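Local coordinates for protein glycerol-3-phosphate dehydrogenase [NAD(+)] 1 (Saccharomyces cerevisiae, PDB 4FGW) that reduces dihydroxyacetone phosphate with NADH to glycerol 3-phosphate, supplying the glycerol that yeast accumulates to keep water and turgor under hyperosmotic stress, at residues S165-I168 with T169-G173; N124-H127 with Q128-P131; N263-A266 with A267-V271. All coordinates share one frame; numbering follows the deposited sequence.

Contact 1: S165-I168 with T169-G173; sequences SSYI and TEELG
The last two turns of helix 164-172, which lies against the parallel part of the Rossmann-type sheet, show how i to i+4 neighbours close a helix, beginning with Tyr-167 and Glu-171. Glu-171 CG sits over the centre of the Tyr-167 ring, 3.7 Å from its centroid, in a CH-pi contact. Two torsions bring them together: the ring leaves Tyr-167 with CG anti to the backbone N (chi1 179°), while the Glu-171 chain bends at chi2 (-61°). The carboxylate plane lies 14° from that of the ring, with Glu-171 OE1 4.1 Å from Tyr-167 CE1. One residue further on, the i to i+4 pair is aliphatic, Ile-168 CG2 meeting Leu-172 CD1 at 3.9 Å, and both residues also reach Phe-123 of strand 120-123.

Beneath the side chains, four regular helical bonds join the two segments. The last of these four, from Leu-172 N to Ile-168 O, measures 2.7 Å, and Ile-168 O also takes a weak bond from Glu-171 N. Gly-173 then leaves the helix with positive phi, and Thr-169 OG1 bonds to Ile-174 O just beyond. The chemistry divides by side: the aliphatic pair faces the sheet, whereas on the Tyr-167 side the methylene of a glutamate serves as apolar cover, leaving its carboxylate to a weak, long ion pair with Lys-138.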
loop_
_atom_site.group_PDB
_atom_site.type_symbol
_atom_site.label_atom_id
_atom_site.label_comp_id
_atom_site.label_asym_id
_atom_site.label_seq_id
_atom_site.Cartn_x
_atom_site.Cartn_y
_atom_site.Cartn_z
ATOM N N SER A 165 -11.509 -18.411 13.792
ATOM C CA SER A 165 -10.623 -19.547 14.059
ATOM C C SER A 165 -10.689 -19.919 15.559
ATOM O O SER A 165 -10.686 -21.108 15.897
ATOM C CB SER A 165 -9.191 -19.212 13.648
ATOM O OG SER A 165 -8.788 -17.926 14.090
ATOM N N SER A 166 -10.818 -18.904 16.448
ATOM C CA SER A 166 -10.953 -19.119 17.892
ATOM C C SER A 166 -12.300 -19.752 18.223
ATOM O O SER A 166 -12.375 -20.550 19.159
ATOM C CB SER A 166 -10.782 -17.818 18.667
ATOM O OG SER A 166 -9.451 -17.331 18.613
ATOM N N TYR A 167 -13.361 -19.408 17.446
ATOM C CA TYR A 167 -14.702 -19.979 17.602
ATOM C C TYR A 167 -14.611 -21.477 17.300
ATOM O O TYR A 167 -15.136 -22.279 18.071
ATOM C CB TYR A 167 -15.722 -19.282 16.670
ATOM C CG TYR A 167 -17.129 -19.844 16.753
ATOM C CD1 TYR A 167 -17.993 -19.465 17.778
ATOM C CD2 TYR A 167 -17.602 -20.747 15.802
ATOM C CE1 TYR A 167 -19.288 -19.981 17.861
ATOM C CE2 TYR A 167 -18.898 -21.268 15.876
ATOM C CZ TYR A 167 -19.740 -20.875 16.901
ATOM O OH TYR A 167 -21.015 -21.387 16.982
ATOM N N ILE A 168 -13.902 -21.845 16.207
ATOM C CA ILE A 168 -13.669 -23.233 15.783
ATOM C C ILE A 168 -12.949 -24.014 16.903
ATOM O O ILE A 168 -13.392 -25.104 17.263
ATOM C CB ILE A 168 -12.925 -23.289 14.412
ATOM C CG1 ILE A 168 -13.840 -22.788 13.269
ATOM C CG2 ILE A 168 -12.364 -24.702 14.115
ATOM C CD1 ILE A 168 -13.139 -22.419 11.946
ATOM N N THR A 169 -11.880 -23.426 17.475
ATOM C CA THR A 169 -11.101 -24.006 18.569
ATOM C C THR A 169 -11.961 -24.191 19.814
ATOM O O THR A 169 -11.937 -25.272 20.406
ATOM C CB THR A 169 -9.814 -23.185 18.804
ATOM O OG1 THR A 169 -9.012 -23.250 17.620
ATOM C CG2 THR A 169 -8.992 -23.693 19.984
ATOM N N GLU A 170 -12.748 -23.167 20.196
ATOM C CA GLU A 170 -13.593 -23.299 21.380
ATOM C C GLU A 170 -14.817 -24.215 21.208
ATOM O O GLU A 170 -15.318 -24.736 22.204
ATOM C CB GLU A 170 -13.890 -21.951 22.065
ATOM C CG GLU A 170 -14.893 -21.046 21.368
ATOM C CD GLU A 170 -15.618 -20.114 22.323
ATOM O OE1 GLU A 170 -15.442 -18.881 22.195
ATOM O OE2 GLU A 170 -16.338 -20.617 23.217
ATOM N N GLU A 171 -15.259 -24.453 19.949
ATOM C CA GLU A 171 -16.388 -25.348 19.658
ATOM C C GLU A 171 -15.931 -26.775 19.336
ATOM O O GLU A 171 -16.696 -27.707 19.543
ATOM C CB GLU A 171 -17.269 -24.812 18.505
ATOM C CG GLU A 171 -18.023 -23.521 18.790
ATOM C CD GLU A 171 -19.028 -23.531 19.924
ATOM O OE1 GLU A 171 -18.872 -22.704 20.849
ATOM O OE2 GLU A 171 -19.986 -24.336 19.875
ATOM N N LEU A 172 -14.705 -26.952 18.809
ATOM C CA LEU A 172 -14.217 -28.279 18.419
ATOM C C LEU A 172 -13.041 -28.835 19.230
ATOM O O LEU A 172 -12.825 -30.051 19.225
ATOM C CB LEU A 172 -13.945 -28.344 16.899
ATOM C CG LEU A 172 -15.118 -27.977 15.966
ATOM C CD1 LEU A 172 -14.665 -27.880 14.536
ATOM C CD2 LEU A 172 -16.268 -28.980 16.083
ATOM N N GLY A 173 -12.311 -27.958 19.922
ATOM C CA GLY A 173 -11.153 -28.336 20.734
ATOM C C GLY A 173 -9.905 -28.607 19.911
ATOM O O GLY A 173 -8.955 -29.232 20.392
#

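Contact 2: N124-H127 with Q128-P131; sequences NIPH and QFLP
The carbonyl oxygen of Pro-126 accepts the N-H of Phe-129, with 2.9 Å between Pro-126 O and Phe-129 N, closing the turn by which the chain leaves strand 120-123 of the Rossmann-type domain for helix 130-137. The donor stands above the carbonyl plane, 40° out of it, and the chain follows a 3-10 path through Gln-128 and Phe-129. His-127 O continues the same i to i+3 pattern with a weak bond from Leu-130 N at 3.4 Å.

Side chains pack round this turn. The Pro-126 ring lies across one face of the Phe-129 ring: Pro-126 CG makes a CH-pi contact 4.1 Å from the centroid and 27° off the normal, and Pro-126 CD lies 3.4 Å from Phe-129 CD1. The phenyl group is placed there by a chi1 of -52°, which sets Phe-129 CG anti to its carbonyl carbon. Gln-128, bent at chi2, folds its amide back over the turn, where Gln-128 OE1 reaches 3.5 Å from Pro-126 CB. Ile-125 faces the interior and touches Phe-129 and Leu-130, its CG1 against Phe-129 CB and its CD1 against Leu-130 CD1.

The turn probably borders the nucleotide site, where Phe-129 is thought to bind NAD(+), and Ile-125 lies close to Gly-41 of the probable glycine-rich dinucleotide loop. On the substrate side, His-127 NE2 is hydrogen-bonded to the backbone O of Lys-152, a residue thought to bind substrate, which ties the turn to that neighbouring loop. In helix 130-137, Pro-131 has no N-H to offer, and Pro-131 CD lies 3.7 Å from His-127 O.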
loop_
_atom_site.group_PDB
_atom_site.type_symbol
_atom_site.label_atom_id
_atom_site.label_comp_id
_atom_site.label_asym_id
_atom_site.label_seq_id
_atom_site.Cartn_x
_atom_site.Cartn_y
_atom_site.Cartn_z
ATOM N N ASN A 124 -13.775 -23.655 4.696
ATOM C CA ASN A 124 -14.010 -22.681 3.637
ATOM C C ASN A 124 -15.500 -22.589 3.274
ATOM O O ASN A 124 -15.916 -22.900 2.154
ATOM C CB ASN A 124 -13.105 -22.962 2.428
ATOM C CG ASN A 124 -12.827 -21.759 1.568
ATOM O OD1 ASN A 124 -11.790 -21.681 0.909
ATOM N ND2 ASN A 124 -13.737 -20.791 1.552
ATOM N N ILE A 125 -16.291 -22.046 4.194
ATOM C CA ILE A 125 -17.730 -21.854 4.013
ATOM C C ILE A 125 -18.102 -20.458 4.435
ATOM O O ILE A 125 -17.353 -19.855 5.155
ATOM C CB ILE A 125 -18.582 -22.814 4.900
ATOM C CG1 ILE A 125 -18.469 -22.430 6.359
ATOM C CG2 ILE A 125 -18.198 -24.235 4.723
ATOM C CD1 ILE A 125 -17.608 -23.316 7.113
ATOM N N PRO A 126 -19.261 -19.950 4.025
ATOM C CA PRO A 126 -19.632 -18.587 4.446
ATOM C C PRO A 126 -19.852 -18.529 5.967
ATOM O O PRO A 126 -20.281 -19.507 6.585
ATOM C CB PRO A 126 -20.935 -18.307 3.680
ATOM C CG PRO A 126 -21.032 -19.367 2.639
ATOM C CD PRO A 126 -20.317 -20.553 3.186
ATOM N N HIS A 127 -19.525 -17.377 6.557
ATOM C CA HIS A 127 -19.582 -17.046 7.988
ATOM C C HIS A 127 -20.864 -17.479 8.709
ATOM O O HIS A 127 -20.799 -17.953 9.847
ATOM C CB HIS A 127 -19.316 -15.539 8.165
ATOM C CG HIS A 127 -18.110 -15.066 7.407
ATOM N ND1 HIS A 127 -18.007 -15.225 6.024
ATOM C CD2 HIS A 127 -16.993 -14.448 7.856
ATOM C CE1 HIS A 127 -16.821 -14.735 5.695
ATOM N NE2 HIS A 127 -16.181 -14.243 6.759
ATOM N N GLN A 128 -22.017 -17.337 8.034
ATOM C CA GLN A 128 -23.337 -17.709 8.552
ATOM C C GLN A 128 -23.514 -19.229 8.740
ATOM O O GLN A 128 -24.401 -19.648 9.490
ATOM C CB GLN A 128 -24.470 -17.105 7.691
ATOM C CG GLN A 128 -24.508 -17.566 6.228
ATOM C CD GLN A 128 -23.761 -16.660 5.266
ATOM O OE1 GLN A 128 -22.748 -16.018 5.594
ATOM N NE2 GLN A 128 -24.226 -16.632 4.025
ATOM N N PHE A 129 -22.691 -20.048 8.087
ATOM C CA PHE A 129 -22.736 -21.506 8.216
ATOM C C PHE A 129 -21.755 -22.113 9.194
ATOM O O PHE A 129 -21.758 -23.298 9.410
ATOM C CB PHE A 129 -22.435 -22.183 6.903
ATOM C CG PHE A 129 -23.254 -21.714 5.783
ATOM C CD1 PHE A 129 -23.025 -22.176 4.525
ATOM C CD2 PHE A 129 -24.252 -20.823 5.975
ATOM C CE1 PHE A 129 -23.770 -21.754 3.488
ATOM C CE2 PHE A 129 -25.001 -20.407 4.930
ATOM C CZ PHE A 129 -24.754 -20.869 3.690
ATOM N N LEU A 130 -20.871 -21.311 9.734
ATOM C CA LEU A 130 -19.901 -21.759 10.736
ATOM C C LEU A 130 -20.568 -22.337 12.001
ATOM O O LEU A 130 -20.185 -23.444 12.385
ATOM C CB LEU A 130 -18.856 -20.679 11.065
ATOM C CG LEU A 130 -17.602 -21.156 11.814
ATOM C CD1 LEU A 130 -16.768 -22.110 10.959
ATOM C CD2 LEU A 130 -16.757 -19.986 12.240
ATOM N N PRO A 131 -21.596 -21.686 12.620
ATOM C CA PRO A 131 -22.251 -22.306 13.789
ATOM C C PRO A 131 -22.905 -23.663 13.497
ATOM O O PRO A 131 -22.917 -24.513 14.385
ATOM C CB PRO A 131 -23.301 -21.264 14.204
ATOM C CG PRO A 131 -22.789 -19.973 13.647
ATOM C CD PRO A 131 -22.195 -20.366 12.330
#

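Contact 3: N263-A266 with A267-V271; sequences NASA and AIQRV
Gln-269 rests on Ser-265 one turn earlier in helix 261-283, and its whole chain can be followed along that neighbour. Gln-269 CB lies 3.5 Å from Ala-266 O. Gln-269 CG stands 3.6 Å from Ser-265 O, the same oxygen that receives the backbone N-H of Gln-269. With CG anti to the carbonyl carbon (chi1 -76°) and the chain extended beyond it, the amide runs back alongside the preceding turn: Gln-269 CD lies 4.1 Å from Ser-265 O, and Gln-269 OE1 ends 3.5 Å from Ser-265 OG. That hydroxyl makes a weak hydrogen bond with Glu-256.

The backbone below is regular. Gln-269 N meets Ser-265 O at 3.0 Å, and Ala-267 N bonds to Asn-263 O in the same i to i+4 pattern. Two side chains approach one carbonyl oxygen: Ala-267 CB lies 3.4 Å from Ala-264 O, and Ile-268 turns its CD1 back toward the same atom.

Polar groups at the two ends reach across the dimer interface. Asn-263 OD1 is hydrogen-bonded to Thr-304 of the second subunit, and Arg-270 forms a salt bridge with Glu-195 of that subunit, where it also bonds to the backbone O of Gln-294. Within its own chain the helix packs along helix 235-257, with Ser-265 and Gln-269 on Cys-252 and Ala-264 and Ile-268 on Val-255; Ile-303 and Cys-306 of helix 296-307 meet Gln-269, as does Ile-303 of the second subunit, and helix 361-371 lies against Ile-268 and Val-271.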
loop_
_atom_site.group_PDB
_atom_site.type_symbol
_atom_site.label_atom_id
_atom_site.label_comp_id
_atom_site.label_asym_id
_atom_site.label_seq_id
_atom_site.Cartn_x
_atom_site.Cartn_y
_atom_site.Cartn_z
ATOM N N ASN A 263 -3.799 10.509 -5.197
ATOM C CA ASN A 263 -3.019 11.021 -4.068
ATOM C C ASN A 263 -3.826 11.098 -2.793
ATOM O O ASN A 263 -3.305 10.807 -1.721
ATOM C CB ASN A 263 -2.406 12.381 -4.399
ATOM C CG ASN A 263 -1.360 12.348 -5.486
ATOM O OD1 ASN A 263 -0.744 11.314 -5.748
ATOM N ND2 ASN A 263 -1.149 13.465 -6.167
ATOM N N ALA A 264 -5.103 11.474 -2.916
ATOM C CA ALA A 264 -6.029 11.559 -1.800
ATOM C C ALA A 264 -6.426 10.155 -1.365
ATOM O O ALA A 264 -6.519 9.899 -0.171
ATOM C CB ALA A 264 -7.246 12.366 -2.195
ATOM N N SER A 265 -6.607 9.232 -2.327
ATOM C CA SER A 265 -6.949 7.831 -2.078
ATOM C C SER A 265 -5.805 7.125 -1.339
ATOM O O SER A 265 -6.051 6.480 -0.321
ATOM C CB SER A 265 -7.262 7.126 -3.393
ATOM O OG SER A 265 -7.698 5.798 -3.161
ATOM N N ALA A 266 -4.550 7.293 -1.831
ATOM C CA ALA A 266 -3.325 6.734 -1.241
ATOM C C ALA A 266 -3.146 7.214 0.210
ATOM O O ALA A 266 -2.711 6.429 1.052
ATOM C CB ALA A 266 -2.123 7.128 -2.078
ATOM N N ALA A 267 -3.525 8.486 0.504
ATOM C CA ALA A 267 -3.486 9.083 1.843
ATOM C C ALA A 267 -4.442 8.358 2.802
ATOM O O ALA A 267 -4.037 8.063 3.926
ATOM C CB ALA A 267 -3.822 10.567 1.775
ATOM N N ILE A 268 -5.681 8.028 2.348
ATOM C CA ILE A 268 -6.668 7.278 3.147
ATOM C C ILE A 268 -6.191 5.859 3.402
ATOM O O ILE A 268 -6.389 5.348 4.505
ATOM C CB ILE A 268 -8.143 7.383 2.615
ATOM C CG1 ILE A 268 -8.741 8.735 3.011
ATOM C CG2 ILE A 268 -9.066 6.272 3.162
ATOM C CD1 ILE A 268 -8.804 9.605 1.989
ATOM N N GLN A 269 -5.530 5.240 2.403
ATOM C CA GLN A 269 -4.948 3.904 2.540
ATOM C C GLN A 269 -3.842 3.905 3.589
ATOM O O GLN A 269 -3.779 2.988 4.407
ATOM C CB GLN A 269 -4.431 3.388 1.196
ATOM C CG GLN A 269 -5.567 2.926 0.296
ATOM C CD GLN A 269 -5.139 2.611 -1.108
ATOM O OE1 GLN A 269 -5.444 3.346 -2.045
ATOM N NE2 GLN A 269 -4.480 1.487 -1.293
ATOM N N ARG A 270 -3.018 4.966 3.617
ATOM C CA ARG A 270 -1.940 5.127 4.593
ATOM C C ARG A 270 -2.516 5.299 5.999
ATOM O O ARG A 270 -2.058 4.637 6.936
ATOM C CB ARG A 270 -1.055 6.324 4.225
ATOM C CG ARG A 270 0.117 6.528 5.174
ATOM C CD ARG A 270 0.657 7.933 5.099
ATOM N NE ARG A 270 -0.260 8.949 5.621
ATOM C CZ ARG A 270 -0.343 9.306 6.899
ATOM N NH1 ARG A 270 0.401 8.701 7.814
ATOM N NH2 ARG A 270 -1.180 10.259 7.272
ATOM N N VAL A 271 -3.523 6.183 6.139
ATOM C CA VAL A 271 -4.186 6.447 7.411
ATOM C C VAL A 271 -4.899 5.166 7.876
ATOM O O VAL A 271 -4.771 4.784 9.042
ATOM C CB VAL A 271 -5.107 7.704 7.339
ATOM C CG1 VAL A 271 -6.010 7.824 8.568
ATOM C CG2 VAL A 271 -4.285 8.978 7.163
#

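Overall arrangement
Along the chain contact 2 comes first, then contact 1, then contact 3. The first two belong to the N-terminal Rossmann-type domain, their centres 13 Å apart, and they touch directly: Tyr-167 of helix 164-172 packs on Leu-130 and Pro-131 of helix 130-137, and Ile-168 on Leu-130. Contact 3 lies in the all-helical C-terminal part, across the centre of the chain, about 33 Å from contact 2 and 36 Å from contact 1 between centres. The division fits a two-domain dehydrogenase that works as a dimer: contact 2 borders the probable NAD(+) site, contact 1 packs on its helix, and contact 3 lies at the dimer interface.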